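Local structure of alpha-L-arabinofuranosidase B (Aspergillus kawachii, 6SXT) at residues Y347-H350 / V355-Q358; V360-D363 / L368-E371; S387-S390 / S396-R399; A420-Q425 / R443-Y448. The protein hydrolyses terminal non-reducing alpha-L-arabinofuranosides of arabinoxylan, arabinan and related plant polysaccharides, pairing a catalytic domain with an arabinose-binding beta-trefoil domain. All coordinates share one frame; numbering follows the deposited sequence.

Interaction 1 of 4, residues Y347-H350 / V355-Q358; sequences YIAH and VNTQ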
loop_
_atom_site.group_PDB
_atom_site.type_symbol
_atom_site.label_atom_id
_atom_site.label_comp_id
_atom_site.label_asym_id
_atom_site.label_seq_id
_atom_site.Cartn_x
_atom_site.Cartn_y
_atom_site.Cartn_z
ATOM N N TYR A 347 -12.276 16.873 -24.685
ATOM C CA TYR A 347 -11.961 15.435 -24.588
ATOM C C TYR A 347 -10.491 15.261 -24.237
ATOM O O TYR A 347 -9.648 16.132 -24.533
ATOM C CB TYR A 347 -12.238 14.706 -25.901
ATOM C CG TYR A 347 -13.694 14.568 -26.211
ATOM C CD1 TYR A 347 -14.382 15.649 -26.755
ATOM C CD2 TYR A 347 -14.383 13.384 -26.026
ATOM C CE1 TYR A 347 -15.718 15.577 -27.056
ATOM C CE2 TYR A 347 -15.735 13.289 -26.319
ATOM C CZ TYR A 347 -16.383 14.378 -26.906
ATOM O OH TYR A 347 -17.728 14.292 -27.173
ATOM N N ILE A 348 -10.163 14.126 -23.585
ATOM C CA ILE A 348 -8.764 13.789 -23.291
ATOM C C ILE A 348 -8.087 13.469 -24.627
ATOM O O ILE A 348 -8.512 12.541 -25.346
ATOM C CB ILE A 348 -8.634 12.594 -22.310
ATOM C CG1 ILE A 348 -9.378 12.925 -21.009
ATOM C CG2 ILE A 348 -7.163 12.272 -22.104
ATOM C CD1 ILE A 348 -9.194 11.890 -19.911
ATOM N N ALA A 349 -7.051 14.221 -24.882
ATOM C CA ALA A 349 -6.292 14.057 -26.133
ATOM C C ALA A 349 -4.815 14.143 -25.810
ATOM O O ALA A 349 -4.388 14.065 -24.618
ATOM C CB ALA A 349 -6.732 15.128 -27.114
ATOM N N HIS A 350 -3.953 14.302 -26.815
ATOM C CA HIS A 350 -2.545 14.509 -26.511
ATOM C C HIS A 350 -1.933 15.319 -27.670
ATOM O O HIS A 350 -2.481 15.244 -28.796
ATOM C CB HIS A 350 -1.804 13.194 -26.257
ATOM C CG HIS A 350 -1.644 12.373 -27.490
ATOM N ND1 HIS A 350 -0.455 12.429 -28.217
ATOM C CD2 HIS A 350 -2.468 11.499 -28.106
ATOM C CE1 HIS A 350 -0.590 11.607 -29.250
ATOM N NE2 HIS A 350 -1.813 11.036 -29.226
ATOM N N VAL A 355 -0.370 14.781 -22.435
ATOM C CA VAL A 355 -1.813 14.479 -22.398
ATOM C C VAL A 355 -2.568 15.719 -21.924
ATOM O O VAL A 355 -2.183 16.375 -20.913
ATOM C CB VAL A 355 -2.057 13.247 -21.485
ATOM C CG1 VAL A 355 -3.517 12.911 -21.465
ATOM C CG2 VAL A 355 -1.200 12.078 -21.915
ATOM N N ASN A 356 -3.607 16.090 -22.653
ATOM C CA ASN A 356 -4.312 17.370 -22.455
ATOM C C ASN A 356 -5.790 17.195 -22.714
ATOM O O ASN A 356 -6.254 16.094 -23.034
ATOM C CB ASN A 356 -3.647 18.505 -23.270
ATOM C CG ASN A 356 -3.454 18.199 -24.751
ATOM O OD1 ASN A 356 -2.461 18.729 -25.315
ATOM N ND2 ASN A 356 -4.357 17.459 -25.342
ATOM N N THR A 357 -6.553 18.294 -22.589
ATOM C CA THR A 357 -7.922 18.290 -23.080
ATOM C C THR A 357 -7.997 19.323 -24.219
ATOM O O THR A 357 -7.328 20.352 -24.114
ATOM C CB THR A 357 -8.969 18.540 -22.000
ATOM O OG1 THR A 357 -8.879 19.907 -21.614
ATOM C CG2 THR A 357 -8.767 17.626 -20.792
ATOM N N GLN A 358 -8.809 18.966 -25.180
ATOM C CA GLN A 358 -9.085 19.801 -26.366
ATOM C C GLN A 358 -10.539 19.622 -26.755
ATOM O O GLN A 358 -11.140 18.538 -26.633
ATOM C CB GLN A 358 -8.126 19.365 -27.477
ATOM C CG GLN A 358 -6.677 19.621 -27.153
ATOM C CD GLN A 358 -5.764 19.317 -28.327
ATOM O OE1 GLN A 358 -5.897 19.926 -29.399
ATOM N NE2 GLN A 358 -4.828 18.401 -28.151
#
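Tyr347 and Gln358 exchange both of their backbone hydrogen bonds, Tyr347 N to Gln358 O at 2.8 Å and Gln358 N to Tyr347 O at 3.0 Å. Ala349 and Asn356 do the same further along, with Ala349 N to Asn356 O at 2.7 Å almost straight at 178°. Ile348 with Thr357 and His350 with Val355 are the non-hydrogen-bonded antiparallel pairs. Around them carbonyl oxygens take CA-H contacts as well, the closest being Tyr347 O with Thr357 CA at 3.1 Å. Ile348 and Val355 share a face of the hairpin, where Ile348 CG2 lies 3.8 Å from Val355 CG1; both branches stand anti to their own backbone N (chi1 of Val355 -179°), and branched chains suit a twisted strand that must also fill a core. On the opposite face the small methyl of Ala349 lies against the ends of both the Asn356 and Gln358 side chains. Further out, Tyr347 OH is hydrogen-bonded to Glu478, and His350 uses ND1 on Asp352 O and NE2 on Asp392, while Thr357 packs near Leu452 and His447 of a sugar-binding site. Four backbone hydrogen bonds hold the two strands together, while the side chains mostly pack against or bond to the rest of the trefoil.

Interaction 2 of 4, residues V360-D363 / L368-E371; sequences VDDD and LKEE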
loop_
_atom_site.group_PDB
_atom_site.type_symbol
_atom_site.label_atom_id
_atom_site.label_comp_id
_atom_site.label_asym_id
_atom_site.label_seq_id
_atom_site.Cartn_x
_atom_site.Cartn_y
_atom_site.Cartn_z
ATOM N N VAL A 360 -13.046 18.687 -29.295
ATOM C CA VAL A 360 -13.053 17.726 -30.406
ATOM C C VAL A 360 -14.501 17.573 -30.848
ATOM O O VAL A 360 -15.392 17.336 -30.007
ATOM C CB VAL A 360 -12.388 16.380 -30.098
ATOM C CG1 VAL A 360 -12.262 15.546 -31.364
ATOM C CG2 VAL A 360 -11.033 16.559 -29.430
ATOM N N ASP A 361 -14.758 17.731 -32.136
ATOM C CA ASP A 361 -16.099 17.442 -32.673
ATOM C C ASP A 361 -15.964 16.869 -34.079
ATOM O O ASP A 361 -14.839 16.558 -34.520
ATOM C CB ASP A 361 -16.972 18.692 -32.601
ATOM C CG ASP A 361 -16.440 19.870 -33.389
ATOM O OD1 ASP A 361 -15.772 19.647 -34.426
ATOM O OD2 ASP A 361 -16.637 20.994 -32.943
ATOM N N ASP A 362 -17.092 16.630 -34.728
ATOM C CA ASP A 362 -17.083 15.949 -36.044
ATOM C C ASP A 362 -16.260 16.763 -37.065
ATOM O O ASP A 362 -15.769 16.140 -38.011
ATOM C CB ASP A 362 -18.510 15.687 -36.533
ATOM C CG ASP A 362 -18.561 14.786 -37.761
ATOM O OD1 ASP A 362 -18.061 13.636 -37.683
ATOM O OD2 ASP A 362 -19.066 15.257 -38.804
ATOM N N ASP A 363 -16.077 18.075 -36.885
ATOM C CA ASP A 363 -15.308 18.916 -37.841
ATOM C C ASP A 363 -13.818 18.921 -37.507
ATOM O O ASP A 363 -13.031 19.564 -38.214
ATOM C CB ASP A 363 -15.814 20.356 -37.882
ATOM C CG ASP A 363 -17.254 20.483 -38.363
ATOM O OD1 ASP A 363 -17.663 19.672 -39.204
ATOM O OD2 ASP A 363 -17.977 21.349 -37.816
ATOM N N LEU A 368 -6.373 15.111 -34.856
ATOM C CA LEU A 368 -6.854 15.335 -33.464
ATOM C C LEU A 368 -7.863 14.235 -33.069
ATOM O O LEU A 368 -7.805 13.768 -31.882
ATOM C CB LEU A 368 -7.397 16.751 -33.346
ATOM C CG LEU A 368 -8.040 17.119 -32.012
ATOM C CD1 LEU A 368 -6.997 16.950 -30.910
ATOM C CD2 LEU A 368 -8.569 18.551 -32.036
ATOM N N LYS A 369 -8.735 13.795 -33.954
ATOM C CA LYS A 369 -9.678 12.700 -33.662
ATOM C C LYS A 369 -8.931 11.471 -33.179
ATOM O O LYS A 369 -9.381 10.820 -32.202
ATOM C CB LYS A 369 -10.561 12.364 -34.851
ATOM C CG LYS A 369 -11.569 13.467 -35.123
ATOM C CD LYS A 369 -12.456 13.129 -36.278
ATOM C CE LYS A 369 -13.526 14.155 -36.527
ATOM N NZ LYS A 369 -14.337 13.702 -37.676
ATOM N N GLU A 370 -7.818 11.139 -33.813
ATOM C CA GLU A 370 -7.027 9.968 -33.396
ATOM C C GLU A 370 -6.377 10.247 -32.032
ATOM O O GLU A 370 -6.252 9.278 -31.215
ATOM C CB GLU A 370 -5.947 9.628 -34.425
ATOM C CG GLU A 370 -6.479 9.130 -35.733
ATOM C CD GLU A 370 -5.289 8.835 -36.651
ATOM O OE1 GLU A 370 -4.152 8.783 -36.161
ATOM O OE2 GLU A 370 -5.528 8.640 -37.882
ATOM N N GLU A 371 -5.889 11.450 -31.794
ATOM C CA GLU A 371 -5.238 11.855 -30.522
ATOM C C GLU A 371 -6.261 11.828 -29.364
ATOM O O GLU A 371 -5.828 11.726 -28.204
ATOM C CB GLU A 371 -4.594 13.209 -30.669
ATOM C CG GLU A 371 -3.361 13.137 -31.591
ATOM C CD GLU A 371 -2.873 14.497 -32.023
ATOM O OE1 GLU A 371 -3.657 15.487 -31.992
ATOM O OE2 GLU A 371 -1.717 14.562 -32.424
#
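Lys369 NZ comes to the carbonyl oxygen of the flat Asp362 peptide from outside its plane, 38° above it, and bonds Asp362 O at 2.8 Å. The carboxylate of the same residue is approached less closely, Asp362 OD1 making a long salt bridge of 3.7 Å to Lys369 NZ. The carboxylate of Asp361 is used by its own loop, where OD1 takes Asp363 N at 2.9 Å on its anti side, an Asx turn that bends the chain just where the lysine arrives. Lysine suits this place because its chain, extended beyond CG with chi2, chi3 and chi4 all near 180°, spans from the helix to the turn, and its CE lies 3.4 Å from Asp361 O on the way. These residues belong to the surface loop and the short helix 366-371 that follow a hairpin of the arabinose-binding beta-trefoil. Underneath, Val360 and Leu368 reach toward each other tip to tip, Val360 CG2 4.0 Å from Leu368 CG, an apolar pair beneath the charged one. Phe481, near the C terminus, packs against both Val360 and Lys369, and Val360 also touches Tyr347. At the helix, Ser365 OG accepts from Leu368 N, and Ser373 OG is bonded to Lys369 O.

Interaction 3 of 4, residues S387-S390 / S396-R399; sequences SFES and SYIR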
loop_
_atom_site.group_PDB
_atom_site.type_symbol
_atom_site.label_atom_id
_atom_site.label_comp_id
_atom_site.label_asym_id
_atom_site.label_seq_id
_atom_site.Cartn_x
_atom_site.Cartn_y
_atom_site.Cartn_z
ATOM N N SER A 387 -5.253 -0.197 -19.153
ATOM C CA SER A 387 -4.256 0.745 -19.679
ATOM C C SER A 387 -4.821 1.332 -20.988
ATOM O O SER A 387 -5.647 0.650 -21.623
ATOM C CB SER A 387 -2.926 0.068 -19.871
ATOM O OG SER A 387 -2.390 -0.446 -18.624
ATOM N N PHE A 388 -4.457 2.570 -21.286
ATOM C CA PHE A 388 -5.063 3.354 -22.383
ATOM C C PHE A 388 -4.000 3.608 -23.447
ATOM O O PHE A 388 -3.018 4.271 -23.179
ATOM C CB PHE A 388 -5.644 4.640 -21.823
ATOM C CG PHE A 388 -6.792 4.355 -20.886
ATOM C CD1 PHE A 388 -8.075 4.261 -21.366
ATOM C CD2 PHE A 388 -6.561 4.061 -19.558
ATOM C CE1 PHE A 388 -9.131 3.918 -20.539
ATOM C CE2 PHE A 388 -7.626 3.735 -18.726
ATOM C CZ PHE A 388 -8.896 3.669 -19.216
ATOM N N GLU A 389 -4.153 2.918 -24.564
ATOM C CA GLU A 389 -3.175 2.933 -25.681
ATOM C C GLU A 389 -3.637 3.966 -26.717
ATOM O O GLU A 389 -4.793 4.011 -27.069
ATOM C CB GLU A 389 -3.122 1.551 -26.321
ATOM C CG GLU A 389 -2.045 1.454 -27.392
ATOM C CD GLU A 389 -2.079 0.133 -28.096
ATOM O OE1 GLU A 389 -3.052 -0.599 -27.881
ATOM O OE2 GLU A 389 -1.084 -0.226 -28.687
ATOM N N SER A 390 -2.716 4.806 -27.160
ATOM C CA SER A 390 -2.952 5.823 -28.211
ATOM C C SER A 390 -3.368 5.138 -29.521
ATOM O O SER A 390 -2.789 4.104 -29.909
ATOM C CB SER A 390 -1.737 6.664 -28.387
ATOM O OG SER A 390 -1.903 7.525 -29.532
ATOM N N SER A 396 2.119 2.980 -27.367
ATOM C CA SER A 396 2.270 4.073 -26.384
ATOM C C SER A 396 0.994 4.151 -25.544
ATOM O O SER A 396 -0.087 3.952 -26.079
ATOM C CB SER A 396 2.633 5.370 -26.992
ATOM O OG SER A 396 3.962 5.258 -27.499
ATOM N N TYR A 397 1.192 4.389 -24.241
ATOM C CA TYR A 397 0.099 4.394 -23.253
ATOM C C TYR A 397 0.195 5.634 -22.392
ATOM O O TYR A 397 1.236 6.176 -22.145
ATOM C CB TYR A 397 0.199 3.159 -22.351
ATOM C CG TYR A 397 0.104 1.845 -23.056
ATOM C CD1 TYR A 397 1.224 1.315 -23.683
ATOM C CD2 TYR A 397 -1.085 1.135 -23.120
ATOM C CE1 TYR A 397 1.164 0.110 -24.344
ATOM C CE2 TYR A 397 -1.155 -0.090 -23.761
ATOM C CZ TYR A 397 -0.021 -0.594 -24.364
ATOM O OH TYR A 397 -0.109 -1.802 -24.994
ATOM N N ILE A 398 -0.951 6.040 -21.852
ATOM C CA ILE A 398 -1.031 7.083 -20.817
ATOM C C ILE A 398 -0.357 6.534 -19.550
ATOM O O ILE A 398 -0.726 5.442 -19.097
ATOM C CB ILE A 398 -2.482 7.504 -20.539
ATOM C CG1 ILE A 398 -3.168 7.986 -21.834
ATOM C CG2 ILE A 398 -2.450 8.564 -19.454
ATOM C CD1 ILE A 398 -4.565 8.524 -21.648
ATOM N N ARG A 399 0.631 7.262 -19.058
ATOM C CA ARG A 399 1.365 6.886 -17.824
ATOM C C ARG A 399 1.560 8.146 -17.018
ATOM O O ARG A 399 1.691 9.261 -17.558
ATOM C CB ARG A 399 2.668 6.160 -18.160
ATOM C CG ARG A 399 3.704 7.019 -18.892
ATOM C CD ARG A 399 4.596 7.852 -18.007
ATOM N NE ARG A 399 5.466 7.054 -17.179
ATOM C CZ ARG A 399 6.549 6.418 -17.587
ATOM N NH1 ARG A 399 7.024 6.599 -18.823
ATOM N NH2 ARG A 399 7.184 5.574 -16.793
HETATM O O HOH W 1 -2.611 3.694 -19.437
#
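Between Ser387-Ser390 and Ser396-Arg399 the strand segments run at 133° to one another and are bridged only at Glu389 and Tyr397, framed by hydrogen bonds from Ile398 N to Phe388 O and from Ser390 N to Ser396 O, each 3.0 Å. Where the strands splay apart beyond Phe388, a water continues the connection: it accepts from Phe388 N at 2.8 Å and donates to Ile398 O at 2.6 Å, so two backbone polar groups stay paired without direct contact. Glu389 and Tyr397 carry the side-chain contact. Glu389 CG lies anti to its backbone N (chi1 -175°), which sends the extended chain across the tyrosine, with CB 3.6 Å from Tyr397 CE2. CG, 4.0 Å above the ring plane and toward the rim, covers part of one ring face. The carboxylate and ring planes are nearly parallel, 10° apart, and OE2 goes on to bond Gly395 N in the turn. A long chain suits this place because it can do both. The small Ser387 approaches the ring obliquely, CB 3.9 Å from Tyr397 CD2; its OG is bonded to Ala420 O. On the inner side, Phe388 CB touches Ile398 CD1 at 4.0 Å, and the Phe388 ring meets Phe328 edge-to-face. Strand 386-390 is an outer strand of a four-stranded antiparallel sheet, next to 374-378, whereas 396-401 pairs with 404-409; the contact thus bridges sheet and hairpin, with Phe416 of helix 414-419 packed against Tyr397.

Interaction 4 of 4, residues A420-Q425 / R443-Y448; sequences ATFCPQ and RYFRHY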
loop_
_atom_site.group_PDB
_atom_site.type_symbol
_atom_site.label_atom_id
_atom_site.label_comp_id
_atom_site.label_asym_id
_atom_site.label_seq_id
_atom_site.Cartn_x
_atom_site.Cartn_y
_atom_site.Cartn_z
ATOM N N ALA A 420 1.249 3.029 -15.707
ATOM C CA ALA A 420 0.295 3.053 -16.850
ATOM C C ALA A 420 -0.986 2.274 -16.553
ATOM O O ALA A 420 -1.764 2.001 -17.459
ATOM C CB ALA A 420 0.977 2.518 -18.099
ATOM N N THR A 421 -1.221 1.876 -15.292
ATOM C CA THR A 421 -2.414 1.080 -14.955
ATOM C C THR A 421 -3.378 1.928 -14.141
ATOM O O THR A 421 -2.962 2.554 -13.155
ATOM C CB THR A 421 -2.001 -0.193 -14.212
ATOM O OG1 THR A 421 -1.135 -0.960 -15.040
ATOM C CG2 THR A 421 -3.173 -1.060 -13.860
ATOM N N PHE A 422 -4.624 1.929 -14.562
ATOM C CA PHE A 422 -5.675 2.764 -13.931
ATOM C C PHE A 422 -6.896 1.903 -13.728
ATOM O O PHE A 422 -7.297 1.078 -14.573
ATOM C CB PHE A 422 -5.964 3.994 -14.791
ATOM C CG PHE A 422 -4.757 4.882 -14.917
ATOM C CD1 PHE A 422 -4.448 5.881 -14.010
ATOM C CD2 PHE A 422 -3.868 4.660 -15.957
ATOM C CE1 PHE A 422 -3.302 6.647 -14.109
ATOM C CE2 PHE A 422 -2.736 5.443 -16.084
ATOM C CZ PHE A 422 -2.416 6.407 -15.151
ATOM N N CYS A 423 -7.559 2.148 -12.594
ATOM C CA CYS A 423 -8.699 1.351 -12.152
ATOM C C CYS A 423 -9.947 2.199 -12.249
ATOM O O CYS A 423 -10.040 3.241 -11.603
ATOM C CB CYS A 423 -8.502 0.896 -10.719
ATOM S SG CYS A 423 -6.979 -0.104 -10.506
ATOM N N PRO A 424 -10.923 1.846 -13.112
ATOM C CA PRO A 424 -12.129 2.640 -13.243
ATOM C C PRO A 424 -12.871 2.609 -11.904
ATOM O O PRO A 424 -12.947 1.540 -11.243
ATOM C CB PRO A 424 -12.921 1.974 -14.352
ATOM C CG PRO A 424 -11.863 1.202 -15.119
ATOM C CD PRO A 424 -10.862 0.750 -14.084
ATOM N N GLN A 425 -13.448 3.757 -11.615
ATOM C CA GLN A 425 -14.284 3.944 -10.406
ATOM C C GLN A 425 -15.534 4.696 -10.845
ATOM O O GLN A 425 -15.420 5.648 -11.667
ATOM C CB GLN A 425 -13.486 4.735 -9.389
ATOM C CG GLN A 425 -14.206 4.864 -8.041
ATOM C CD GLN A 425 -13.423 5.588 -6.991
ATOM O OE1 GLN A 425 -12.179 5.605 -6.972
ATOM N NE2 GLN A 425 -14.157 6.170 -6.029
ATOM N N ARG A 443 -4.514 9.135 -6.179
ATOM C CA ARG A 443 -4.506 10.010 -7.379
ATOM C C ARG A 443 -5.341 9.452 -8.503
ATOM O O ARG A 443 -5.459 8.241 -8.670
ATOM C CB ARG A 443 -3.061 10.214 -7.797
ATOM C CG ARG A 443 -2.250 11.020 -6.786
ATOM C CD ARG A 443 -0.775 11.129 -7.135
ATOM N NE ARG A 443 -0.126 11.977 -6.149
ATOM C CZ ARG A 443 -0.149 13.314 -6.133
ATOM N NH1 ARG A 443 -0.705 13.985 -7.111
ATOM N NH2 ARG A 443 0.355 13.974 -5.100
ATOM N N TYR A 444 -5.883 10.390 -9.280
ATOM C CA TYR A 444 -6.847 10.151 -10.339
ATOM C C TYR A 444 -6.486 10.958 -11.574
ATOM O O TYR A 444 -5.913 12.029 -11.429
ATOM C CB TYR A 444 -8.238 10.624 -9.913
ATOM C CG TYR A 444 -8.887 9.802 -8.820
ATOM C CD1 TYR A 444 -8.574 10.002 -7.507
ATOM C CD2 TYR A 444 -9.825 8.839 -9.141
ATOM C CE1 TYR A 444 -9.104 9.176 -6.528
ATOM C CE2 TYR A 444 -10.417 8.058 -8.170
ATOM C CZ TYR A 444 -10.064 8.256 -6.860
ATOM O OH TYR A 444 -10.662 7.473 -5.873
ATOM N N PHE A 445 -6.840 10.436 -12.743
ATOM C CA PHE A 445 -6.882 11.326 -13.950
ATOM C C PHE A 445 -7.578 12.623 -13.544
ATOM O O PHE A 445 -8.726 12.562 -13.051
ATOM C CB PHE A 445 -7.670 10.756 -15.120
ATOM C CG PHE A 445 -6.962 9.824 -16.077
ATOM C CD1 PHE A 445 -6.083 8.833 -15.682
ATOM C CD2 PHE A 445 -7.206 9.964 -17.439
ATOM C CE1 PHE A 445 -5.517 7.961 -16.594
ATOM C CE2 PHE A 445 -6.633 9.110 -18.353
ATOM C CZ PHE A 445 -5.771 8.133 -17.939
ATOM N N ARG A 446 -6.947 13.770 -13.758
ATOM C CA ARG A 446 -7.527 15.067 -13.358
ATOM C C ARG A 446 -7.044 16.127 -14.351
ATOM O O ARG A 446 -5.816 16.259 -14.509
ATOM C CB ARG A 446 -7.115 15.439 -11.923
ATOM C CG ARG A 446 -7.827 16.678 -11.363
ATOM C CD ARG A 446 -7.014 17.986 -11.501
ATOM N NE ARG A 446 -7.933 19.049 -11.134
ATOM C CZ ARG A 446 -8.160 19.444 -9.880
ATOM N NH1 ARG A 446 -7.350 19.084 -8.906
ATOM N NH2 ARG A 446 -9.171 20.271 -9.648
ATOM N N HIS A 447 -7.985 16.851 -14.962
ATOM C CA HIS A 447 -7.607 17.988 -15.848
ATOM C C HIS A 447 -7.450 19.255 -14.991
ATOM O O HIS A 447 -8.246 19.531 -14.060
ATOM C CB HIS A 447 -8.510 18.134 -17.073
ATOM C CG HIS A 447 -9.896 18.523 -16.758
ATOM N ND1 HIS A 447 -10.222 19.859 -16.623
ATOM C CD2 HIS A 447 -11.009 17.807 -16.458
ATOM C CE1 HIS A 447 -11.497 19.942 -16.321
ATOM N NE2 HIS A 447 -11.995 18.710 -16.181
ATOM N N TYR A 448 -6.392 19.994 -15.282
ATOM C CA TYR A 448 -6.041 21.243 -14.584
ATOM C C TYR A 448 -5.354 22.155 -15.620
ATOM O O TYR A 448 -4.293 21.803 -16.142
ATOM C CB TYR A 448 -5.154 20.970 -13.367
ATOM C CG TYR A 448 -4.878 22.190 -12.531
ATOM C CD1 TYR A 448 -5.742 22.570 -11.527
ATOM C CD2 TYR A 448 -3.749 22.946 -12.767
ATOM C CE1 TYR A 448 -5.472 23.687 -10.745
ATOM C CE2 TYR A 448 -3.469 24.064 -11.997
ATOM C CZ TYR A 448 -4.343 24.430 -10.993
ATOM O OH TYR A 448 -4.077 25.531 -10.232
HETATM O O HOH W 2 -12.724 7.701 -3.963
#
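Gln425 OE1 is gripped by two donors, Tyr444 OH at 2.6 Å and the guanidinium NH1 of Arg436. The phenol arrives 20° out of the amide carbonyl plane, and seen from the tyrosine the oxygen lies at the ring edge, in the ring plane. A water closes a small circuit: it accepts from Gln425 NE2 at 2.9 Å and donates to Tyr444 OH at 2.8 Å. The hydroxyl thus gives one bond and receives another, and both ends of the amide are engaged, which should fix its rotation. Gln425 CG anti to the backbone N (chi1 -174°) with the chain extended beyond it carries the amide across to the tyrosine. The two strands do not pair here; they belong to successive hairpins of the beta-trefoil, 422-426 with 433-437 and 444-448 with 451-455, and meet through side chains. On the core side Phe445 points its edge at Phe422 in a T-shaped stack, planes at 85° and centroids 4.8 Å apart, with Phe445 CE1 sitting over the centre of the Phe422 ring. Flat, nonpolar phenylalanine suits so close a fit. Leu452 and His400, both substrate-binding residues, lie next to Phe445 and Phe422 respectively, and the disulfide of Cys423 with Cys385 ties strand 422-426 to the residue just before strand 386-390.

In the fold
Following the catalytic domain, the arabinose-binding domain makes all four contacts in series along the chain; none nests within or crosses another. Interaction 1 closes the tight turn of hairpin 346-359, and interaction 2 immediately closes the loop into helix 366-371, whose Glu371 reaches back to His350. Interaction 3 closes the turn from sheet strand 386-390 to the next hairpin. Interaction 4, the longest closure at 17 intervening residues, spans two hairpins and meets interaction 3 through Ile398, which touches Phe422 and Phe445. Ile348 and Thr357 of interaction 1 reach Phe445 and His447 of interaction 4, so interactions 1, 3 and 4 converge in the trefoil's interior, with interaction 2 at its surface.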